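Local coordinates for periplasmic binding protein/LacI transcriptional regulator (Alkaliphilus metalliredigens, PDB 3CTP) that probably acts as a DNA-binding transcriptional repressor of the LacI family, and binds the sugar D-xylulofuranose between the two lobes of its ligand-binding region, at residues 233-238 and 261-266; 277-282 and 320-325; 118-123 and 134-139. All coordinates share one frame; numbering follows the deposited sequence. Where two conformers were deposited one is given.

The three contacts show how a LacI-type regulator builds two sheet-centred lobes around one sugar. Interaction 3 comes first along the chain and joins neighbouring strands 119-123 and 138-141 of the mixed sheet. Interaction 1 follows, pairing strands 234-237 and 262-264 of the separate parallel sheet, and interaction 2 comes last. Interactions 1 and 2 have centres about 9 Å apart and touch: Thr322 OG1 bonds to Ile263 O. Interaction 3 lies across the chain's centre, about 35 Å from interaction 1 between centres, yet strand 281-283, entered from interaction 2, belongs to its mixed sheet, so the last part of the chain helps join the two lobes between which the sugar lies.

Interaction 1: residues 233-238 and 261-266; sequences DGIFVF and VQIIGF
Ile235 and Ile263 lie side by side on one face of a parallel strand pair, their CD1 atoms 3.9 Å apart, and Ile235 CD1 also meets Val261 CG2 at 3.8 Å. Between the strands, Ile235 N gives its hydrogen to Gln262 O (2.8 Å), Ile264 N to Ile235 O and Val237 N to Ile264 O, the alternating pattern of parallel strands. On the opposite face Phe236 packs on Ile264 and Phe266. Its CG, anti to the backbone N (chi1 171°), carries the ring toward the second strand: CE1 comes 3.5 Å from Gly265 O, which lies in the ring plane at the edge, and CZ is 3.9 Å from Phe266 CD1. Gly265 O is buried with no hydrogen-bond partner in the model.

The start of the pair is looser. Asp233 is partly exposed, and its backbone O accepts from both Gln262 N (2.9 Å) and a water, which takes a hydrogen from Gln262 NE2 at 3.1 Å, while Gln262 OE1 accepts from Ile324 N.

The two strands and helix 240-252 form a beta-alpha-beta unit. That helix packs on Val237, Val261 and Ile263, helix 156-169 covers Phe236 and Ile264, and strand 175-179 flanks strand 234-237.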
ATOM      1  N   ASP A 233     -18.314 -10.235 -21.983  1.00 11.56           N
ATOM      2  CA  ASP A 233     -17.694  -9.247 -22.871  1.00 11.91           C
ATOM      3  C   ASP A 233     -16.913  -8.227 -22.040  1.00 11.08           C
ATOM      4  O   ASP A 233     -15.844  -7.768 -22.455  1.00 11.48           O
ATOM      5  CB  ASP A 233     -18.760  -8.466 -23.676  1.00 13.01           C
ATOM      6  CG  ASP A 233     -19.567  -9.339 -24.623  1.00 16.56           C
ATOM      7  OD1 ASP A 233     -19.041 -10.370 -25.086  1.00 17.42           O
ATOM      8  OD2 ASP A 233     -20.736  -8.967 -24.901  1.00 17.69           O
ATOM      9  N   GLY A 234     -17.467  -7.846 -20.890  1.00 11.28           N
ATOM     10  CA  GLY A 234     -16.854  -6.789 -20.093  1.00 11.56           C
ATOM     11  C   GLY A 234     -17.140  -7.020 -18.621  1.00 10.91           C
ATOM     12  O   GLY A 234     -18.184  -7.575 -18.268  1.00 10.18           O
ATOM     13  N   ILE A 235     -16.229  -6.556 -17.774  1.00  9.56           N
ATOM     14  CA  ILE A 235     -16.384  -6.699 -16.327  1.00  8.59           C
ATOM     15  C   ILE A 235     -16.080  -5.357 -15.691  1.00  8.72           C
ATOM     16  O   ILE A 235     -15.034  -4.758 -15.991  1.00  8.80           O
ATOM     17  CB  ILE A 235     -15.364  -7.718 -15.784  1.00  9.28           C
ATOM     18  CG1 ILE A 235     -15.564  -9.077 -16.453  1.00 11.40           C
ATOM     19  CG2 ILE A 235     -15.543  -7.882 -14.258  1.00 11.03           C
ATOM     20  CD1 ILE A 235     -14.471 -10.077 -16.106  1.00 13.80           C
ATOM     21  N   PHE A 236     -16.973  -4.888 -14.816  1.00  7.35           N
ATOM     22  CA  PHE A 236     -16.711  -3.700 -14.006  1.00  6.77           C
ATOM     23  C   PHE A 236     -16.404  -4.203 -12.599  1.00  8.71           C
ATOM     24  O   PHE A 236     -17.228  -4.903 -12.003  1.00  7.95           O
ATOM     25  CB  PHE A 236     -17.974  -2.798 -13.987  1.00  7.07           C
ATOM     26  CG  PHE A 236     -17.918  -1.635 -13.004  1.00  8.50           C
ATOM     27  CD1 PHE A 236     -16.752  -0.913 -12.816  1.00  8.28           C
ATOM     28  CD2 PHE A 236     -19.084  -1.241 -12.317  1.00  7.80           C
ATOM     29  CE1 PHE A 236     -16.716   0.160 -11.906  1.00  8.51           C
ATOM     30  CE2 PHE A 236     -19.058  -0.167 -11.393  1.00  7.87           C
ATOM     31  CZ  PHE A 236     -17.875   0.546 -11.210  1.00  8.80           C
ATOM     32  N   VAL A 237     -15.214  -3.873 -12.091  1.00  7.46           N
ATOM     33  CA  VAL A 237     -14.833  -4.290 -10.741  1.00  6.83           C
ATOM     34  C   VAL A 237     -14.832  -3.086  -9.810  1.00  7.38           C
ATOM     35  O   VAL A 237     -14.410  -1.991 -10.191  1.00  8.58           O
ATOM     36  CB  VAL A 237     -13.431  -4.943 -10.729  1.00  8.55           C
ATOM     37  CG1 VAL A 237     -13.178  -5.564  -9.347  1.00  9.27           C
ATOM     38  CG2 VAL A 237     -13.323  -6.014 -11.820  1.00  8.59           C
ATOM     39  N   PHE A 238     -15.321  -3.282  -8.590  1.00  7.32           N
ATOM     40  CA  PHE A 238     -15.627  -2.141  -7.718  1.00  7.64           C
ATOM     41  C   PHE A 238     -14.453  -1.245  -7.363  1.00  8.14           C
ATOM     42  O   PHE A 238     -14.668  -0.085  -6.984  1.00  8.86           O
ATOM     43  CB  PHE A 238     -16.353  -2.606  -6.436  1.00  7.82           C
ATOM     44  CG  PHE A 238     -15.495  -3.447  -5.507  1.00  6.99           C
ATOM     45  CD1 PHE A 238     -14.799  -2.848  -4.453  1.00  7.91           C
ATOM     46  CD2 PHE A 238     -15.441  -4.829  -5.643  1.00  8.09           C
ATOM     47  CE1 PHE A 238     -14.042  -3.633  -3.609  1.00  7.59           C
ATOM     48  CE2 PHE A 238     -14.693  -5.619  -4.787  1.00  7.37           C
ATOM     49  CZ  PHE A 238     -13.996  -5.012  -3.762  1.00  9.57           C
ATOM     50  N   VAL A 261     -11.837 -10.244 -23.047  1.00 13.44           N
ATOM     51  CA  VAL A 261     -12.748  -9.634 -22.097  1.00 12.07           C
ATOM     52  C   VAL A 261     -12.182  -8.273 -21.748  1.00 12.14           C
ATOM     53  O   VAL A 261     -10.951  -8.118 -21.659  1.00 12.65           O
ATOM     54  CB  VAL A 261     -12.917 -10.501 -20.858  1.00 15.26           C
ATOM     55  CG1 VAL A 261     -11.601 -10.662 -20.185  1.00 16.90           C
ATOM     56  CG2 VAL A 261     -13.951  -9.866 -19.890  1.00 14.69           C
ATOM     57  N   GLN A 262     -13.064  -7.287 -21.609  1.00 10.57           N
ATOM     58  CA  GLN A 262     -12.647  -5.917 -21.269  1.00  8.98           C
ATOM     59  C   GLN A 262     -12.897  -5.689 -19.791  1.00 10.37           C
ATOM     60  O   GLN A 262     -13.831  -6.273 -19.245  1.00 12.34           O
ATOM     61  CB  GLN A 262     -13.428  -4.900 -22.076  1.00  9.58           C
ATOM     62  CG  GLN A 262     -13.247  -5.083 -23.612  1.00 12.13           C
ATOM     63  CD  GLN A 262     -13.898  -3.964 -24.377  1.00 16.67           C
ATOM     64  OE1 GLN A 262     -13.600  -2.796 -24.152  1.00 15.14           O
ATOM     65  NE2 GLN A 262     -14.846  -4.312 -25.261  1.00 17.61           N
ATOM     66  N   ILE A 263     -12.069  -4.848 -19.161  1.00  9.20           N
ATOM     67  CA  ILE A 263     -12.141  -4.637 -17.697  1.00  9.98           C
ATOM     68  C   ILE A 263     -12.121  -3.141 -17.431  1.00  9.47           C
ATOM     69  O   ILE A 263     -11.309  -2.404 -18.014  1.00  9.15           O
ATOM     70  CB  ILE A 263     -10.899  -5.230 -16.977  1.00  9.44           C
ATOM     71  CG1 ILE A 263     -10.586  -6.652 -17.472  1.00 14.50           C
ATOM     72  CG2 ILE A 263     -11.075  -5.156 -15.452  1.00 11.33           C
ATOM     73  CD1 ILE A 263     -11.574  -7.682 -17.064  1.00 16.15           C
ATOM     74  N   ILE A 264     -13.008  -2.688 -16.536  1.00  8.23           N
ATOM     75  CA  ILE A 264     -12.895  -1.329 -16.002  1.00  8.31           C
ATOM     76  C   ILE A 264     -12.941  -1.418 -14.478  1.00  8.16           C
ATOM     77  O   ILE A 264     -13.737  -2.187 -13.928  1.00  8.34           O
ATOM     78  CB  ILE A 264     -14.003  -0.415 -16.556  1.00  8.38           C
ATOM     79  CG1 ILE A 264     -13.911   1.001 -15.956  1.00  9.26           C
ATOM     80  CG2 ILE A 264     -15.380  -1.029 -16.326  1.00 11.62           C
ATOM     81  CD1 ILE A 264     -14.741   2.008 -16.739  1.00 13.41           C
ATOM     82  N   GLY A 265     -12.067  -0.665 -13.801  1.00  7.96           N
ATOM     83  CA  GLY A 265     -12.058  -0.614 -12.322  1.00  7.72           C
ATOM     84  C   GLY A 265     -12.635   0.690 -11.789  1.00  8.82           C
ATOM     85  O   GLY A 265     -13.483   1.329 -12.437  1.00 10.27           O
ATOM     86  N   PHE A 266     -12.172   1.094 -10.595  1.00  7.38           N
ATOM     87  CA  PHE A 266     -12.576   2.371 -10.035  1.00  7.46           C
ATOM     88  C   PHE A 266     -11.505   2.815  -9.066  1.00  8.05           C
ATOM     89  O   PHE A 266     -11.041   2.005  -8.266  1.00  9.01           O
ATOM     90  CB  PHE A 266     -13.895   2.211  -9.250  1.00  7.82           C
ATOM     91  CG  PHE A 266     -14.736   3.475  -9.160  1.00  8.17           C
ATOM     92  CD1 PHE A 266     -15.898   3.595  -9.922  1.00  9.71           C
ATOM     93  CD2 PHE A 266     -14.421   4.482  -8.264  1.00  9.17           C
ATOM     94  CE1 PHE A 266     -16.702   4.731  -9.823  1.00 10.59           C
ATOM     95  CE2 PHE A 266     -15.213   5.621  -8.164  1.00  8.10           C
ATOM     96  CZ  PHE A 266     -16.361   5.746  -8.959  1.00  9.46           C
TER
HETATM   97  O   HOH W   1     -15.480  -7.367 -25.155  1.00 23.80           O

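Interaction 2: residues 277-282 and 320-325; sequences PSLTTI and RETTIS
The loop leading into strand 281-283 meets the C-terminal loop here, Ser278 to Thr281 lying against Arg320 to Thr323 just beyond strand 311-318, the antiparallel neighbour of strand 281-283. Two threonine hydroxyls carry much of the contact. Thr280 OG1 accepts from Arg320 N at 2.9 Å and donates to Thr323 OG1 at 2.8 Å, while Thr322 OG1 receives Thr280 N at 2.9 Å in a fairly straight bond (162°). Thr322 OG1 sits between its own backbone N and carbonyl carbon (chi1 57°), a rotation that lets one hydroxyl serve both Thr280 and Ile263 O of the neighbouring sheet. Thr323 OG1 has a second partner in His166.

In the two-lobed periplasmic-binding-protein fold, these loops lie beside the parallel sheet of one lobe: Thr280 bonds to Gly265 through the backbone, and the chain then enters strand 281-283 of the mixed sheet.

Toward the surface, Ser278 N points at Glu321 OE1 (2.9 Å), reaching the carboxylate on its anti side, and Ser278 O takes Glu321 N from above the carbonyl plane. Pro277 CB lies 3.5 Å from Glu321 CB. Arg320 runs extended from CG to NE past Ser278 and Leu279; its NH1 meets Leu279 O at 2.9 Å, in the carbonyl plane, and NH2 bonds to Asn268. A leucine in place of Arg320 would probably leave Leu279 O and Asn268 OD1 without these donors and the loop less firmly tied. Thr281 CG2 packs alongside the guanidinium, whereas Thr281 OG1 turns to Asp240.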
ATOM      1  N   PRO A 277      -2.106  -5.294 -19.154  1.00 23.14           N
ATOM      2  CA  PRO A 277      -2.228  -3.957 -19.720  1.00 19.76           C
ATOM      3  C   PRO A 277      -2.749  -2.996 -18.658  1.00 16.22           C
ATOM      4  O   PRO A 277      -3.375  -3.434 -17.692  1.00 14.99           O
ATOM      5  CB  PRO A 277      -3.253  -4.135 -20.850  1.00 20.57           C
ATOM      6  CG  PRO A 277      -3.988  -5.371 -20.531  1.00 26.78           C
ATOM      7  CD  PRO A 277      -3.084  -6.240 -19.719  1.00 23.23           C
ATOM      8  N   SER A 278      -2.482  -1.704 -18.837  1.00 12.73           N
ATOM      9  CA  SER A 278      -2.915  -0.708 -17.866  1.00 11.70           C
ATOM     10  C   SER A 278      -4.439  -0.600 -17.838  1.00 10.60           C
ATOM     11  O   SER A 278      -5.104  -0.797 -18.846  1.00 10.37           O
ATOM     12  CB  SER A 278      -2.294   0.642 -18.162  1.00 12.69           C
ATOM     13  OG  SER A 278      -2.601   0.998 -19.516  1.00 19.31           O
ATOM     14  N   LEU A 279      -4.964  -0.260 -16.663  1.00  9.78           N
ATOM     15  CA  LEU A 279      -6.375  -0.449 -16.344  1.00  9.07           C
ATOM     16  C   LEU A 279      -7.237   0.776 -16.643  1.00  9.18           C
ATOM     17  O   LEU A 279      -7.020   1.851 -16.084  1.00  9.69           O
ATOM     18  CB  LEU A 279      -6.481  -0.758 -14.838  1.00  8.78           C
ATOM     19  CG  LEU A 279      -7.869  -0.971 -14.249  1.00  8.64           C
ATOM     20  CD1 LEU A 279      -8.547  -2.177 -14.850  1.00 10.00           C
ATOM     21  CD2 LEU A 279      -7.699  -1.186 -12.756  1.00 10.99           C
ATOM     22  N   THR A 280      -8.245   0.615 -17.493  1.00  8.60           N
ATOM     23  CA  THR A 280      -9.267   1.647 -17.636  1.00  8.51           C
ATOM     24  C   THR A 280     -10.016   1.763 -16.316  1.00  8.88           C
ATOM     25  O   THR A 280     -10.307   0.748 -15.660  1.00  8.42           O
ATOM     26  CB  THR A 280     -10.238   1.256 -18.739  1.00 10.30           C
ATOM     27  OG1 THR A 280      -9.518   1.237 -19.977  1.00  9.63           O
ATOM     28  CG2 THR A 280     -11.411   2.239 -18.813  1.00  8.44           C
ATOM     29  N   THR A 281     -10.314   2.985 -15.908  1.00  7.52           N
ATOM     30  CA  THR A 281     -10.842   3.163 -14.552  1.00  7.86           C
ATOM     31  C   THR A 281     -11.609   4.471 -14.459  1.00  8.96           C
ATOM     32  O   THR A 281     -11.696   5.224 -15.422  1.00 10.17           O
ATOM     33  CB  THR A 281      -9.690   3.103 -13.511  1.00  9.35           C
ATOM     34  OG1 THR A 281     -10.226   3.096 -12.175  1.00 11.06           O
ATOM     35  CG2 THR A 281      -8.760   4.305 -13.693  1.00 10.33           C
ATOM     36  N   ILE A 282     -12.215   4.702 -13.306  1.00  9.02           N
ATOM     37  CA  ILE A 282     -12.895   5.949 -13.016  1.00  9.03           C
ATOM     38  C   ILE A 282     -12.058   6.661 -11.964  1.00  9.36           C
ATOM     39  O   ILE A 282     -11.760   6.125 -10.891  1.00  9.19           O
ATOM     40  CB  ILE A 282     -14.295   5.712 -12.413  1.00  8.52           C
ATOM     41  CG1 ILE A 282     -15.147   4.812 -13.330  1.00 11.18           C
ATOM     42  CG2 ILE A 282     -14.993   7.061 -12.155  1.00 10.24           C
ATOM     43  CD1 ILE A 282     -15.430   5.426 -14.728  1.00  9.55           C
ATOM     44  N   ARG A 320      -7.671   3.424 -20.608  1.00 10.70           N
ATOM     45  CA  ARG A 320      -6.358   2.842 -20.788  1.00 11.15           C
ATOM     46  C   ARG A 320      -6.466   1.589 -21.655  1.00 12.62           C
ATOM     47  O   ARG A 320      -7.202   1.599 -22.643  1.00 14.73           O
ATOM     48  CB  ARG A 320      -5.702   2.553 -19.449  1.00 11.27           C
ATOM     49  CG  ARG A 320      -5.558   3.794 -18.572  1.00 11.73           C
ATOM     50  CD  ARG A 320      -4.562   3.521 -17.472  1.00 13.00           C
ATOM     51  NE  ARG A 320      -4.282   4.691 -16.642  1.00 13.76           N
ATOM     52  CZ  ARG A 320      -4.617   4.782 -15.356  1.00 13.15           C
ATOM     53  NH1 ARG A 320      -5.295   3.794 -14.752  1.00 11.90           N
ATOM     54  NH2 ARG A 320      -4.268   5.860 -14.673  1.00 14.34           N
ATOM     55  N   GLU A 321      -5.711   0.542 -21.332  1.00 11.04           N
ATOM     56  CA  GLU A 321      -5.531  -0.556 -22.288  1.00 12.07           C
ATOM     57  C   GLU A 321      -6.450  -1.755 -22.079  1.00 12.26           C
ATOM     58  O   GLU A 321      -6.504  -2.650 -22.937  1.00 12.83           O
ATOM     59  CB  GLU A 321      -4.066  -1.034 -22.282  1.00 14.68           C
ATOM     60  CG  GLU A 321      -3.042  -0.016 -22.801  1.00 23.43           C
ATOM     61  CD  GLU A 321      -1.594  -0.417 -22.482  1.00 29.76           C
ATOM     62  OE1 GLU A 321      -1.355  -1.138 -21.486  1.00 25.69           O
ATOM     63  OE2 GLU A 321      -0.681  -0.003 -23.228  1.00 30.49           O
ATOM     64  N   THR A 322      -7.185  -1.795 -20.958  1.00  9.92           N
ATOM     65  CA  THR A 322      -8.077  -2.937 -20.729  1.00  8.23           C
ATOM     66  C   THR A 322      -9.476  -2.791 -21.343  1.00  9.72           C
ATOM     67  O   THR A 322     -10.332  -3.674 -21.175  1.00 10.03           O
ATOM     68  CB  THR A 322      -8.226  -3.232 -19.229  1.00  9.03           C
ATOM     69  OG1 THR A 322      -8.713  -2.057 -18.598  1.00 10.38           O
ATOM     70  CG2 THR A 322      -6.860  -3.582 -18.620  1.00 10.27           C
ATOM     71  N   THR A 323      -9.723  -1.676 -22.034  1.00  9.86           N
ATOM     72  CA  THR A 323     -10.913  -1.572 -22.886  1.00 11.42           C
ATOM     73  C   THR A 323     -10.426  -1.171 -24.267  1.00 14.79           C
ATOM     74  O   THR A 323      -9.345  -0.591 -24.407  1.00 14.37           O
ATOM     75  CB  THR A 323     -11.933  -0.546 -22.355  1.00 12.48           C
ATOM     76  OG1 THR A 323     -11.280   0.717 -22.138  1.00 12.84           O
ATOM     77  CG2 THR A 323     -12.497  -1.033 -21.040  1.00 13.47           C
ATOM     78  N   ILE A 324     -11.213  -1.515 -25.282  1.00 17.15           N
ATOM     79  CA  ILE A 324     -10.767  -1.350 -26.668  1.00 21.57           C
ATOM     80  C   ILE A 324     -10.989   0.070 -27.153  1.00 27.05           C
ATOM     81  O   ILE A 324     -11.901   0.747 -26.697  1.00 28.26           O
ATOM     82  CB  ILE A 324     -11.536  -2.297 -27.571  1.00 21.56           C
ATOM     83  CG1 ILE A 324     -13.036  -2.032 -27.425  1.00 22.89           C
ATOM     84  CG2 ILE A 324     -11.178  -3.759 -27.240  1.00 22.21           C
ATOM     85  CD1 ILE A 324     -13.940  -2.992 -28.226  1.00 28.78           C
ATOM     86  N   SER A 325     -10.151   0.512 -28.090  1.00 30.74           N
ATOM     87  CA  SER A 325     -10.274   1.840 -28.678  1.00 33.55           C
ATOM     88  C   SER A 325      -9.839   1.805 -30.137  1.00 34.86           C
ATOM     89  O   SER A 325      -9.120   0.892 -30.540  1.00 36.01           O
ATOM     90  CB  SER A 325      -9.421   2.845 -27.908  1.00 34.79           C
ATOM     91  OG  SER A 325      -9.985   3.124 -26.636  1.00 61.95           O
TER

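Interaction 3: residues 118-123 and 134-139; sequences AGIIAS and IDIPVV
Pro137 O receives Ile120 N at 2.9 Å, in the plane of the carbonyl, and the same oxygen is approached by Gly119 CA at 3.3 Å in a CA-H...O contact. One carbonyl thus holds two consecutive residues of the first strand. The exchange then reverses: Ile120 O accepts from Val139 N at 3.1 Å, and Val138 CA lies close to that oxygen as well. One step on, Val139 O takes Ala122 N at 2.9 Å. The bonds run alternately from one strand and the other, as parallel pairing demands.

The side chains alternate between two faces. Ile120 and Val138 share one, with Ile120 CB 4.2 Å from Val138 CG2. The CG1 branch of Ile120 stands anti to the carbonyl carbon (chi1 -66°) and continues extended, carrying CD1 out to 4.5 Å from Ile134 CD1; nearer the backbone, Ile136 CG2 rests 3.8 Å from Gly119 CA. Helix 102-114 packs on this face, with Leu109 touching both Ile120 and Ile134. On the other face Ile121 and Val139 lie side by side, pointing the same way, and Ile121 CG1 meets Val139 CG2 at 4.1 Å. There helix 286-302 supplies Ile293 and Leu297 against Ile121, and Ile300 and Ile301 against Pro137.

Strand 62-67 flanks the first strand on its other edge, bonding to Gly119 and Ile121 through the backbone. No helix links strands 119-123 and 138-141; a loop alone joins them, yet they remain neighbours in the 2-1-3-4-5 parallel order of the Rossmann-like sheet characteristic of LacI-type sugar-binding domains.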
ATOM      1  N   ALA A 118      -6.824  16.838  17.773  1.00 12.15           N
ATOM      2  CA  ALA A 118      -7.615  18.011  17.491  1.00 13.08           C
ATOM      3  C   ALA A 118      -8.864  17.670  16.700  1.00 13.14           C
ATOM      4  O   ALA A 118      -9.861  18.387  16.751  1.00 13.30           O
ATOM      5  CB  ALA A 118      -6.783  19.027  16.693  1.00 15.64           C
ATOM      6  N   GLY A 119      -8.785  16.593  15.926  1.00 11.78           N
ATOM      7  CA  GLY A 119      -9.907  16.209  15.068  1.00 10.95           C
ATOM      8  C   GLY A 119      -9.676  14.804  14.534  1.00  8.78           C
ATOM      9  O   GLY A 119      -8.578  14.285  14.631  1.00  9.72           O
ATOM     10  N   ILE A 120     -10.738  14.200  14.006  1.00  8.38           N
ATOM     11  CA  ILE A 120     -10.683  12.837  13.489  1.00  8.52           C
ATOM     12  C   ILE A 120     -11.324  12.799  12.106  1.00  8.89           C
ATOM     13  O   ILE A 120     -12.372  13.435  11.879  1.00  9.51           O
ATOM     14  CB  ILE A 120     -11.468  11.894  14.421  1.00 10.08           C
ATOM     15  CG1 ILE A 120     -10.748  11.823  15.782  1.00 10.38           C
ATOM     16  CG2 ILE A 120     -11.640  10.493  13.793  1.00 11.55           C
ATOM     17  CD1 ILE A 120     -11.529  10.967  16.842  1.00 15.74           C
ATOM     18  N   ILE A 121     -10.685  12.079  11.188  1.00  7.82           N
ATOM     19  CA  ILE A 121     -11.243  11.806   9.857  1.00  7.70           C
ATOM     20  C   ILE A 121     -11.599  10.330   9.865  1.00  9.34           C
ATOM     21  O   ILE A 121     -10.720   9.489   9.964  1.00  9.71           O
ATOM     22  CB  ILE A 121     -10.204  12.088   8.734  1.00  7.64           C
ATOM     23  CG1 ILE A 121      -9.794  13.560   8.771  1.00  9.91           C
ATOM     24  CG2 ILE A 121     -10.795  11.695   7.349  1.00  9.78           C
ATOM     25  CD1 ILE A 121      -8.431  13.840   8.026  1.00  9.73           C
ATOM     26  N   ALA A 122     -12.888  10.025   9.679  0.50  9.26           N
ATOM     27  CA  ALA A 122     -13.427   8.669   9.816  0.50  8.43           C
ATOM     28  C   ALA A 122     -13.805   8.067   8.459  0.50  8.07           C
ATOM     29  O   ALA A 122     -14.841   8.416   7.869  0.50  6.58           O
ATOM     30  CB  ALA A 122     -14.657   8.718  10.737  0.50  9.46           C
ATOM     31  N   SER A 123     -12.978   7.146   7.967  0.50  9.81           N
ATOM     32  CA  SER A 123     -13.168   6.605   6.619  0.50  9.69           C
ATOM     33  C   SER A 123     -14.009   5.333   6.633  0.50 10.15           C
ATOM     34  O   SER A 123     -13.764   4.407   7.436  0.50  9.40           O
ATOM     35  CB  SER A 123     -11.815   6.351   5.892  0.50 11.06           C
ATOM     36  OG  SER A 123     -11.048   7.535   5.851  0.50 16.27           O
ATOM     37  N   ILE A 134     -18.706  11.666  21.721  1.00 43.62           N
ATOM     38  CA  ILE A 134     -17.338  12.126  21.585  1.00 43.16           C
ATOM     39  C   ILE A 134     -17.420  13.627  21.384  1.00 42.51           C
ATOM     40  O   ILE A 134     -18.350  14.122  20.751  1.00 44.41           O
ATOM     41  CB  ILE A 134     -16.591  11.416  20.442  1.00 43.08           C
ATOM     42  CG1 ILE A 134     -16.686  12.207  19.139  1.00 50.22           C
ATOM     43  CG2 ILE A 134     -17.120   9.999  20.258  1.00 50.97           C
ATOM     44  CD1 ILE A 134     -15.808  11.629  18.042  1.00 43.17           C
ATOM     45  N   ASP A 135     -16.484  14.357  21.975  1.00 39.74           N
ATOM     46  CA  ASP A 135     -16.528  15.805  21.938  1.00 37.06           C
ATOM     47  C   ASP A 135     -15.314  16.315  21.178  1.00 32.53           C
ATOM     48  O   ASP A 135     -14.595  17.199  21.639  1.00 34.23           O
ATOM     49  CB  ASP A 135     -16.527  16.361  23.361  1.00 38.92           C
ATOM     50  CG  ASP A 135     -16.934  17.810  23.413  1.00 49.62           C
ATOM     51  OD1 ASP A 135     -17.984  18.110  24.021  1.00 43.37           O
ATOM     52  OD2 ASP A 135     -16.212  18.645  22.832  1.00 46.03           O
ATOM     53  N   ILE A 136     -15.086  15.730  20.014  1.00 25.61           N
ATOM     54  CA  ILE A 136     -13.930  16.052  19.197  1.00 20.50           C
ATOM     55  C   ILE A 136     -14.475  16.195  17.790  1.00 16.76           C
ATOM     56  O   ILE A 136     -15.358  15.430  17.399  1.00 16.32           O
ATOM     57  CB  ILE A 136     -12.898  14.909  19.222  1.00 20.89           C
ATOM     58  CG1 ILE A 136     -12.217  14.821  20.593  1.00 26.89           C
ATOM     59  CG2 ILE A 136     -11.833  15.122  18.167  1.00 22.97           C
ATOM     60  CD1 ILE A 136     -11.133  13.747  20.661  1.00 26.62           C
ATOM     61  N   PRO A 137     -13.983  17.179  17.031  1.00 14.67           N
ATOM     62  CA  PRO A 137     -14.461  17.359  15.652  1.00 12.27           C
ATOM     63  C   PRO A 137     -14.205  16.128  14.792  1.00 11.03           C
ATOM     64  O   PRO A 137     -13.112  15.540  14.860  1.00 11.24           O
ATOM     65  CB  PRO A 137     -13.607  18.526  15.133  1.00 13.40           C
ATOM     66  CG  PRO A 137     -13.316  19.341  16.421  1.00 14.44           C
ATOM     67  CD  PRO A 137     -13.129  18.297  17.492  1.00 15.38           C
ATOM     68  N   VAL A 138     -15.192  15.768  13.979  1.00  9.65           N
ATOM     69  CA  VAL A 138     -15.089  14.606  13.093  1.00  9.45           C
ATOM     70  C   VAL A 138     -15.645  14.988  11.727  1.00 10.01           C
ATOM     71  O   VAL A 138     -16.676  15.684  11.646  1.00 10.87           O
ATOM     72  CB  VAL A 138     -15.970  13.410  13.598  1.00  9.31           C
ATOM     73  CG1 VAL A 138     -15.974  12.266  12.569  1.00 11.53           C
ATOM     74  CG2 VAL A 138     -15.486  12.909  14.947  1.00 12.93           C
ATOM     75  N   VAL A 139     -14.970  14.562  10.658  1.00  9.19           N
ATOM     76  CA  VAL A 139     -15.570  14.522   9.323  1.00  9.18           C
ATOM     77  C   VAL A 139     -15.445  13.092   8.795  1.00  9.59           C
ATOM     78  O   VAL A 139     -14.573  12.338   9.251  1.00 10.08           O
ATOM     79  CB  VAL A 139     -14.952  15.497   8.323  1.00  9.79           C
ATOM     80  CG1 VAL A 139     -15.140  16.930   8.828  1.00  8.41           C
ATOM     81  CG2 VAL A 139     -13.451  15.208   8.084  1.00 10.26           C
TER